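Local coordinates for protein phenazine-1-carboxylate N-methyltransferase (Pseudomonas aeruginosa, PDB 2IP2) that transfers a methyl group from S-adenosyl-L-methionine to phenazine-1-carboxylate, giving 5-methylphenazine-1-carboxylate on the route to the virulence pigment pyocyanin, at residues Ser39-Ser43 with Asp44-Ala48; Pro112-Glu115 with Ala116-Gly120; Gly201-Gly204 with Val205-Asn209. One frame throughout, in Å; residues are numbered along the deposited sequence.

Contact 1 (Ser39-Ser43 with Asp44-Ala48); sequences SGIDS and DETLA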
ATOM      1  N   SER A  39       2.775 -17.978  21.116  1.00 31.19           N
ATOM      2  CA  SER A  39       3.252 -19.202  21.829  1.00 32.13           C
ATOM      3  C   SER A  39       4.531 -18.977  22.648  1.00 32.21           C
ATOM      4  O   SER A  39       5.058 -19.925  23.269  1.00 33.13           O
ATOM      5  CB  SER A  39       3.478 -20.334  20.836  1.00 31.30           C
ATOM      6  OG  SER A  39       4.638 -20.113  20.032  1.00 31.95           O
ATOM      7  N   GLY A  40       5.046 -17.750  22.611  1.00 32.60           N
ATOM      8  CA  GLY A  40       6.237 -17.343  23.375  1.00 32.69           C
ATOM      9  C   GLY A  40       7.575 -17.354  22.665  1.00 31.51           C
ATOM     10  O   GLY A  40       8.622 -17.179  23.285  1.00 31.23           O
ATOM     11  N   ILE A  41       7.562 -17.560  21.347  1.00 30.79           N
ATOM     12  CA  ILE A  41       8.790 -17.486  20.560  1.00 29.77           C
ATOM     13  C   ILE A  41       8.873 -15.999  20.151  1.00 30.22           C
ATOM     14  O   ILE A  41       8.081 -15.508  19.306  1.00 30.66           O
ATOM     15  CB  ILE A  41       8.695 -18.347  19.316  1.00 28.35           C
ATOM     16  CG1 ILE A  41       8.425 -19.810  19.702  1.00 30.30           C
ATOM     17  CG2 ILE A  41       9.986 -18.221  18.448  1.00 27.57           C
ATOM     18  CD1 ILE A  41       7.997 -20.710  18.527  1.00 29.71           C
ATOM     19  N   ASP A  42       9.738 -15.265  20.818  1.00 31.08           N
ATOM     20  CA  ASP A  42       9.495 -13.825  20.938  1.00 31.02           C
ATOM     21  C   ASP A  42      10.766 -12.967  20.959  1.00 28.91           C
ATOM     22  O   ASP A  42      10.756 -11.792  21.376  1.00 30.23           O
ATOM     23  CB  ASP A  42       8.612 -13.524  22.131  1.00 32.44           C
ATOM     24  CG  ASP A  42       9.317 -13.769  23.456  1.00 34.26           C
ATOM     25  OD1 ASP A  42      10.501 -14.141  23.441  1.00 33.33           O
ATOM     26  OD2 ASP A  42       8.663 -13.634  24.502  1.00 36.96           O
ATOM     27  N   SER A  43      11.833 -13.538  20.434  1.00 26.75           N
ATOM     28  CA  SER A  43      13.020 -12.724  20.104  1.00 26.85           C
ATOM     29  C   SER A  43      13.412 -12.850  18.625  1.00 25.40           C
ATOM     30  O   SER A  43      13.021 -13.808  17.948  1.00 25.27           O
ATOM     31  CB  SER A  43      14.231 -13.126  20.980  1.00 25.81           C
ATOM     32  OG  SER A  43      14.709 -14.387  20.580  1.00 27.22           O
ATOM     33  N   ASP A  44      14.264 -11.947  18.147  1.00 25.11           N
ATOM     34  CA  ASP A  44      14.744 -12.016  16.733  1.00 24.95           C
ATOM     35  C   ASP A  44      15.409 -13.346  16.473  1.00 24.93           C
ATOM     36  O   ASP A  44      15.167 -13.967  15.466  1.00 25.76           O
ATOM     37  CB  ASP A  44      15.711 -10.872  16.404  1.00 24.36           C
ATOM     38  CG  ASP A  44      15.104  -9.492  16.621  1.00 25.82           C
ATOM     39  OD1 ASP A  44      13.881  -9.366  16.437  1.00 28.34           O
ATOM     40  OD2 ASP A  44      15.847  -8.526  16.948  1.00 29.65           O
ATOM     41  N   GLU A  45      16.220 -13.799  17.422  1.00 25.47           N
ATOM     42  CA  GLU A  45      16.947 -15.049  17.285  1.00 27.48           C
ATOM     43  C   GLU A  45      16.034 -16.308  17.221  1.00 25.64           C
ATOM     44  O   GLU A  45      16.173 -17.163  16.336  1.00 25.79           O
ATOM     45  CB  GLU A  45      17.965 -15.130  18.436  1.00 28.67           C
ATOM     46  CG  GLU A  45      19.075 -14.003  18.432  1.00 34.32           C
ATOM     47  CD  GLU A  45      18.615 -12.627  19.016  1.00 42.08           C
ATOM     48  OE1 GLU A  45      17.616 -12.595  19.779  1.00 37.58           O
ATOM     49  OE2 GLU A  45      19.248 -11.558  18.686  1.00 45.24           O
ATOM     50  N   THR A  46      15.112 -16.429  18.167  1.00 26.55           N
ATOM     51  CA  THR A  46      14.222 -17.596  18.162  1.00 27.10           C
ATOM     52  C   THR A  46      13.189 -17.541  17.035  1.00 25.63           C
ATOM     53  O   THR A  46      12.906 -18.546  16.426  1.00 26.61           O
ATOM     54  CB  THR A  46      13.525 -17.814  19.504  1.00 27.72           C
ATOM     55  OG1 THR A  46      12.751 -16.658  19.842  1.00 28.55           O
ATOM     56  CG2 THR A  46      14.614 -18.068  20.620  1.00 28.99           C
ATOM     57  N   LEU A  47      12.705 -16.342  16.718  1.00 25.71           N
ATOM     58  CA  LEU A  47      11.839 -16.190  15.511  1.00 25.64           C
ATOM     59  C   LEU A  47      12.561 -16.603  14.207  1.00 24.55           C
ATOM     60  O   LEU A  47      12.048 -17.391  13.438  1.00 24.64           O
ATOM     61  CB  LEU A  47      11.350 -14.751  15.450  1.00 25.91           C
ATOM     62  CG  LEU A  47      10.179 -14.467  16.419  1.00 26.80           C
ATOM     63  CD1 LEU A  47       9.892 -12.944  16.466  1.00 24.33           C
ATOM     64  CD2 LEU A  47       8.943 -15.281  16.009  1.00 27.74           C
ATOM     65  N   ALA A  48      13.799 -16.125  14.022  1.00 24.87           N
ATOM     66  CA  ALA A  48      14.619 -16.467  12.878  1.00 24.43           C
ATOM     67  C   ALA A  48      14.877 -17.945  12.692  1.00 25.06           C
ATOM     68  O   ALA A  48      14.770 -18.471  11.560  1.00 26.25           O
ATOM     69  CB  ALA A  48      15.943 -15.632  12.847  1.00 24.45           C
TER
HETATM   70  O   HOH W   1      11.868 -16.904  22.435  1.00 32.25           O
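The contact is the start of a helix, with S43 in the N-cap position of helix 44-51 in the dimerisation domain; its hydroxyl points forward into the first turn, where it meets T46. The two hydroxyls, S43 OG and T46 OG1, are hydrogen-bonded at 3.1 Å. Both oxygens lie between their own backbone N and carbonyl carbon (chi1 71° for S43, 59° for T46), which turns them to each other across the opening of the helix. Short hydroxyl side chains suit these places because they reach partners that close to the backbone. The main chain completes the turn, with L47 N donating to S43 O at 2.8 Å. A water extends the polar network on the loop side: it accepts from D42 N at 3.1 Å and is hydrogen-bonded to T46 OG1 at 2.8 Å, tying the loop to the helix.

I41 adds the apolar part. Its CG2 branch, anti to the backbone N, comes against T46 OG1 at 3.5 Å and meets L47 CD2 at 4.0 Å, so a branched aliphatic chain serves both neighbours. L47 CD2 also rests on I41 O, 3.4 Å away. Just upstream, G40 ends helix 33-38 in a Schellman motif with a positive phi of 97°, a conformation that glycine adopts readily.

D44 faces elsewhere, its carboxylate held by hydrogen bonds to Y79 and H59. L47 touches L36 and I37 of helix 33-38 as well as I58 of helix 55-67, while D42 joins strand 78-81 through a backbone bond with Y79.

Contact 2 (Pro112-Glu115 with Ala116-Gly120); sequences PACE and ALLSG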
ATOM      1  N   PRO A 112      -1.382  -5.843 -13.394  1.00 21.40           N
ATOM      2  CA  PRO A 112      -1.731  -5.168 -14.680  1.00 21.30           C
ATOM      3  C   PRO A 112      -2.863  -4.157 -14.568  1.00 22.13           C
ATOM      4  O   PRO A 112      -3.727  -4.034 -15.474  1.00 22.56           O
ATOM      5  CB  PRO A 112      -2.093  -6.357 -15.603  1.00 21.27           C
ATOM      6  CG  PRO A 112      -2.730  -7.314 -14.647  1.00 23.35           C
ATOM      7  CD  PRO A 112      -1.952  -7.195 -13.300  1.00 21.53           C
ATOM      8  N   ALA A 113      -2.866  -3.376 -13.494  1.00 21.70           N
ATOM      9  CA  ALA A 113      -3.999  -2.511 -13.240  1.00 21.59           C
ATOM     10  C   ALA A 113      -4.181  -1.475 -14.383  1.00 22.70           C
ATOM     11  O   ALA A 113      -5.306  -1.063 -14.698  1.00 21.79           O
ATOM     12  CB  ALA A 113      -3.780  -1.787 -11.914  1.00 21.43           C
ATOM     13  N   CYS A 114      -3.072  -1.016 -14.957  1.00 22.54           N
ATOM     14  CA  CYS A 114      -3.170  -0.004 -16.044  1.00 23.43           C
ATOM     15  C   CYS A 114      -3.898  -0.592 -17.254  1.00 22.79           C
ATOM     16  O   CYS A 114      -4.897  -0.060 -17.694  1.00 22.79           O
ATOM     17  CB  CYS A 114      -1.784   0.521 -16.398  1.00 23.40           C
ATOM     18  SG  CYS A 114      -1.905   1.931 -17.555  1.00 28.65           S
ATOM     19  N   GLU A 115      -3.423  -1.744 -17.711  1.00 23.55           N
ATOM     20  CA  GLU A 115      -3.995  -2.404 -18.879  1.00 25.12           C
ATOM     21  C   GLU A 115      -5.501  -2.727 -18.610  1.00 24.64           C
ATOM     22  O   GLU A 115      -6.374  -2.612 -19.518  1.00 25.92           O
ATOM     23  CB  GLU A 115      -3.229  -3.674 -19.266  0.50 24.75           C
ATOM     24  CG  GLU A 115      -3.835  -4.437 -20.466  0.50 25.18           C
ATOM     25  CD  GLU A 115      -3.068  -5.703 -20.843  0.50 27.70           C
ATOM     26  OE1 GLU A 115      -2.012  -5.980 -20.228  0.50 32.20           O
ATOM     27  OE2 GLU A 115      -3.514  -6.439 -21.764  0.50 24.35           O
ATOM     28  N   ALA A 116      -5.802  -3.079 -17.359  1.00 23.83           N
ATOM     29  CA  ALA A 116      -7.151  -3.439 -16.902  1.00 22.75           C
ATOM     30  C   ALA A 116      -8.085  -2.237 -17.022  1.00 22.56           C
ATOM     31  O   ALA A 116      -9.153  -2.342 -17.629  1.00 22.31           O
ATOM     32  CB  ALA A 116      -7.102  -3.987 -15.450  1.00 22.33           C
ATOM     33  N   LEU A 117      -7.701  -1.088 -16.463  1.00 21.66           N
ATOM     34  CA  LEU A 117      -8.611   0.055 -16.471  1.00 21.82           C
ATOM     35  C   LEU A 117      -8.783   0.656 -17.880  1.00 22.98           C
ATOM     36  O   LEU A 117      -9.819   1.289 -18.161  1.00 24.36           O
ATOM     37  CB  LEU A 117      -8.113   1.185 -15.510  1.00 20.75           C
ATOM     38  CG  LEU A 117      -8.352   0.745 -14.028  1.00 21.14           C
ATOM     39  CD1 LEU A 117      -7.365   1.317 -12.982  1.00 23.08           C
ATOM     40  CD2 LEU A 117      -9.873   0.922 -13.632  1.00 22.51           C
ATOM     41  N   LEU A 118      -7.773   0.501 -18.717  1.00 25.49           N
ATOM     42  CA  LEU A 118      -7.877   0.922 -20.137  1.00 25.80           C
ATOM     43  C   LEU A 118      -8.812  -0.032 -20.907  1.00 26.05           C
ATOM     44  O   LEU A 118      -9.842   0.385 -21.462  1.00 26.78           O
ATOM     45  CB  LEU A 118      -6.486   0.902 -20.763  1.00 25.81           C
ATOM     46  CG  LEU A 118      -5.454   2.008 -20.421  1.00 27.11           C
ATOM     47  CD1 LEU A 118      -4.192   1.983 -21.273  1.00 32.09           C
ATOM     48  CD2 LEU A 118      -6.059   3.407 -20.505  1.00 30.62           C
ATOM     49  N   SER A 119      -8.484  -1.318 -20.900  1.00 24.90           N
ATOM     50  CA  SER A 119      -9.179  -2.309 -21.759  1.00 25.77           C
ATOM     51  C   SER A 119     -10.589  -2.688 -21.231  1.00 25.60           C
ATOM     52  O   SER A 119     -11.494  -3.114 -21.977  1.00 24.82           O
ATOM     53  CB  SER A 119      -8.306  -3.565 -21.901  1.00 26.52           C
ATOM     54  OG  SER A 119      -8.298  -4.294 -20.669  1.00 26.01           O
ATOM     55  N   GLY A 120     -10.762  -2.604 -19.921  1.00 24.82           N
ATOM     56  CA  GLY A 120     -11.963  -3.149 -19.307  1.00 25.41           C
ATOM     57  C   GLY A 120     -11.911  -4.612 -18.893  1.00 24.42           C
ATOM     58  O   GLY A 120     -12.865  -5.096 -18.288  1.00 23.96           O
TER
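S119 leans back along helix 113-119 towards E115, and its hydroxyl ends on the carbonyl oxygen one turn earlier. With OG set between its own backbone N and carbonyl carbon (chi1 72°), S119 OG donates to E115 O at 2.8 Å, from above the carbonyl plane. S119 N donates to the same E115 O, also at 2.8 Å, from the opposite face, so this oxygen is gripped by two donors of one residue. Serine suits this place because its side chain is just long enough to curl back, and OG is also hydrogen-bonded to T121 N.

With CG anti to its carbonyl carbon, each leucine brings its branch point against a carbonyl oxygen of the turn before. L118 CG passes 3.5 Å from C114 O, and L118 CD1 comes within 4.4 Å of C114 SG, a loose apolar contact. L117 CG lies 3.6 Å from A113 O. A116 CB is 3.4 Å from P112 O; such a small group lets F292 and M293 of helix 282-295 pack close. At the N-cap position, P112 O accepts from A116 N at 3.0 Å, and the proline ring has no N-H to offer there.

G120 leaves the helix with positive phi, which glycine tolerates. A113, C114, L117 and L118 pack on V27 and L31 of the second subunit. S53 and R57 of that subunit hydrogen-bond L117 O, and R57 also L118 O: a short amphipathic helix at the dimer interface.

Contact 3 (Gly201-Gly204 with Val205-Asn209); sequences GSLG and VARDN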
ATOM      1  N   GLY A 201     -27.986 -27.775  -7.449  1.00 50.68           N
ATOM      2  CA  GLY A 201     -26.671 -28.204  -7.883  1.00 49.87           C
ATOM      3  C   GLY A 201     -25.561 -27.381  -7.257  1.00 49.47           C
ATOM      4  O   GLY A 201     -24.380 -27.683  -7.453  1.00 49.93           O
ATOM      5  N   SER A 202     -25.925 -26.340  -6.500  1.00 48.24           N
ATOM      6  CA  SER A 202     -24.926 -25.473  -5.864  1.00 47.12           C
ATOM      7  C   SER A 202     -24.805 -25.695  -4.363  1.00 45.74           C
ATOM      8  O   SER A 202     -23.882 -25.181  -3.727  1.00 45.66           O
ATOM      9  CB  SER A 202     -25.234 -24.010  -6.151  1.00 47.13           C
ATOM     10  OG  SER A 202     -25.248 -23.794  -7.548  1.00 49.79           O
ATOM     11  N   LEU A 203     -25.715 -26.504  -3.827  1.00 44.48           N
ATOM     12  CA  LEU A 203     -25.885 -26.682  -2.367  1.00 42.54           C
ATOM     13  C   LEU A 203     -24.845 -27.557  -1.654  1.00 42.15           C
ATOM     14  O   LEU A 203     -24.829 -27.617  -0.427  1.00 40.89           O
ATOM     15  CB  LEU A 203     -27.295 -27.185  -2.060  1.00 42.49           C
ATOM     16  CG  LEU A 203     -28.422 -26.246  -2.505  1.00 41.78           C
ATOM     17  CD1 LEU A 203     -29.776 -26.991  -2.500  1.00 42.61           C
ATOM     18  CD2 LEU A 203     -28.444 -24.948  -1.638  1.00 43.43           C
ATOM     19  N   GLY A 204     -23.983 -28.210  -2.432  1.00 41.03           N
ATOM     20  CA  GLY A 204     -22.898 -29.037  -1.904  1.00 40.51           C
ATOM     21  C   GLY A 204     -22.129 -28.388  -0.768  1.00 40.56           C
ATOM     22  O   GLY A 204     -22.023 -28.959   0.330  1.00 40.09           O
ATOM     23  N   VAL A 205     -21.601 -27.194  -1.020  1.00 39.81           N
ATOM     24  CA  VAL A 205     -20.748 -26.499  -0.042  1.00 39.73           C
ATOM     25  C   VAL A 205     -21.497 -26.223   1.254  1.00 39.19           C
ATOM     26  O   VAL A 205     -21.007 -26.535   2.353  1.00 38.43           O
ATOM     27  CB  VAL A 205     -20.158 -25.175  -0.587  1.00 40.00           C
ATOM     28  CG1 VAL A 205     -19.228 -24.552   0.456  1.00 38.49           C
ATOM     29  CG2 VAL A 205     -19.428 -25.415  -1.940  1.00 42.37           C
ATOM     30  N   ALA A 206     -22.693 -25.668   1.106  1.00 37.68           N
ATOM     31  CA  ALA A 206     -23.548 -25.342   2.240  1.00 37.13           C
ATOM     32  C   ALA A 206     -24.029 -26.584   3.007  1.00 37.01           C
ATOM     33  O   ALA A 206     -24.226 -26.550   4.227  1.00 35.55           O
ATOM     34  CB  ALA A 206     -24.753 -24.503   1.788  1.00 36.22           C
ATOM     35  N   ARG A 207     -24.238 -27.671   2.293  1.00 35.78           N
ATOM     36  CA  ARG A 207     -24.738 -28.892   2.918  1.00 37.93           C
ATOM     37  C   ARG A 207     -23.647 -29.371   3.864  1.00 37.62           C
ATOM     38  O   ARG A 207     -23.928 -29.865   4.958  1.00 37.91           O
ATOM     39  CB  ARG A 207     -25.015 -29.928   1.814  1.00 36.68           C
ATOM     40  CG  ARG A 207     -25.872 -31.085   2.197  1.00 39.88           C
ATOM     41  CD  ARG A 207     -26.263 -31.904   0.928  1.00 41.55           C
ATOM     42  NE  ARG A 207     -27.165 -31.192   0.016  1.00 47.15           N
ATOM     43  CZ  ARG A 207     -28.437 -30.863   0.281  1.00 47.24           C
ATOM     44  NH1 ARG A 207     -28.992 -31.154   1.463  1.00 50.54           N
ATOM     45  NH2 ARG A 207     -29.164 -30.227  -0.637  1.00 47.88           N
ATOM     46  N   ASP A 208     -22.400 -29.154   3.456  1.00 36.98           N
ATOM     47  CA  ASP A 208     -21.244 -29.471   4.274  1.00 37.37           C
ATOM     48  C   ASP A 208     -20.997 -28.445   5.392  1.00 36.60           C
ATOM     49  O   ASP A 208     -20.851 -28.813   6.581  1.00 35.70           O
ATOM     50  CB  ASP A 208     -20.016 -29.543   3.363  1.00 38.45           C
ATOM     51  CG  ASP A 208     -18.836 -30.186   4.029  1.00 43.46           C
ATOM     52  OD1 ASP A 208     -18.042 -29.464   4.703  1.00 46.32           O
ATOM     53  OD2 ASP A 208     -18.687 -31.430   3.843  1.00 49.55           O
ATOM     54  N   ASN A 209     -20.977 -27.158   5.014  1.00 33.72           N
ATOM     55  CA  ASN A 209     -20.644 -26.089   5.954  1.00 32.84           C
ATOM     56  C   ASN A 209     -21.659 -25.981   7.086  1.00 31.81           C
ATOM     57  O   ASN A 209     -21.323 -25.611   8.216  1.00 32.79           O
ATOM     58  CB  ASN A 209     -20.520 -24.743   5.210  1.00 32.84           C
ATOM     59  CG  ASN A 209     -19.901 -23.646   6.080  1.00 33.93           C
ATOM     60  OD1 ASN A 209     -19.032 -23.912   6.913  1.00 33.14           O
ATOM     61  ND2 ASN A 209     -20.341 -22.389   5.879  1.00 35.13           N
TER
HETATM   62  O   HOH W   2     -23.653 -24.163  -1.302  1.00 41.69           O
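L203 touches the bent end of R207, and the two side chains cross obliquely: L203 CD1 and L203 CB each come 3.8 Å from R207 NH2. R207 gets there by starting with CG anti to the backbone N and then folding at chi3 (-68°), which brings NH2 back against the leucine. The long arginine chain can thus lie against an apolar neighbour although the residue as a whole is exposed. In the main chain, R207 N donates to L203 O at 2.8 Å, and R207 CB sits 3.2 Å from L203 O.

In the Rossmann-like methyltransferase domain this turn follows strand 193-198, whose last residue, D198, is predicted to bind S-adenosyl-L-methionine; the side chain of L203 packs about 4 Å from that of D198. L203 also reaches L221 of strand 219-223, as R207 does, so an aliphatic residue fits between helix and sheet.

G204 O accepts from D208 N at 3.2 Å and only weakly from R207 N. A water accepts from A206 N at 3.0 Å and donates to S202 O at 2.6 Å, bridging the loop to the first turn of helix 204-209. A206, small enough to sit close to the sheet, packs on M196.

The three contacts come one after another along the chain and mark separate places in the fold, each at a short helix. Contact 1 lies in the N-terminal dimerisation domain but does not itself touch the other subunit; contacts 2 and 3 both fall in the O-methyltransferase domain range, yet their centres are still 35 Å apart. The centre of contact 1 is about 43 Å from that of contact 2 and 41 Å from that of contact 3. Contact 2 meets the second subunit of the homodimer, whereas contact 3 packs against the seven-stranded sheet. The dimer interface at contact 2 and the predicted cofactor-binding residue beside contact 3 therefore lie in well-separated parts of the subunit.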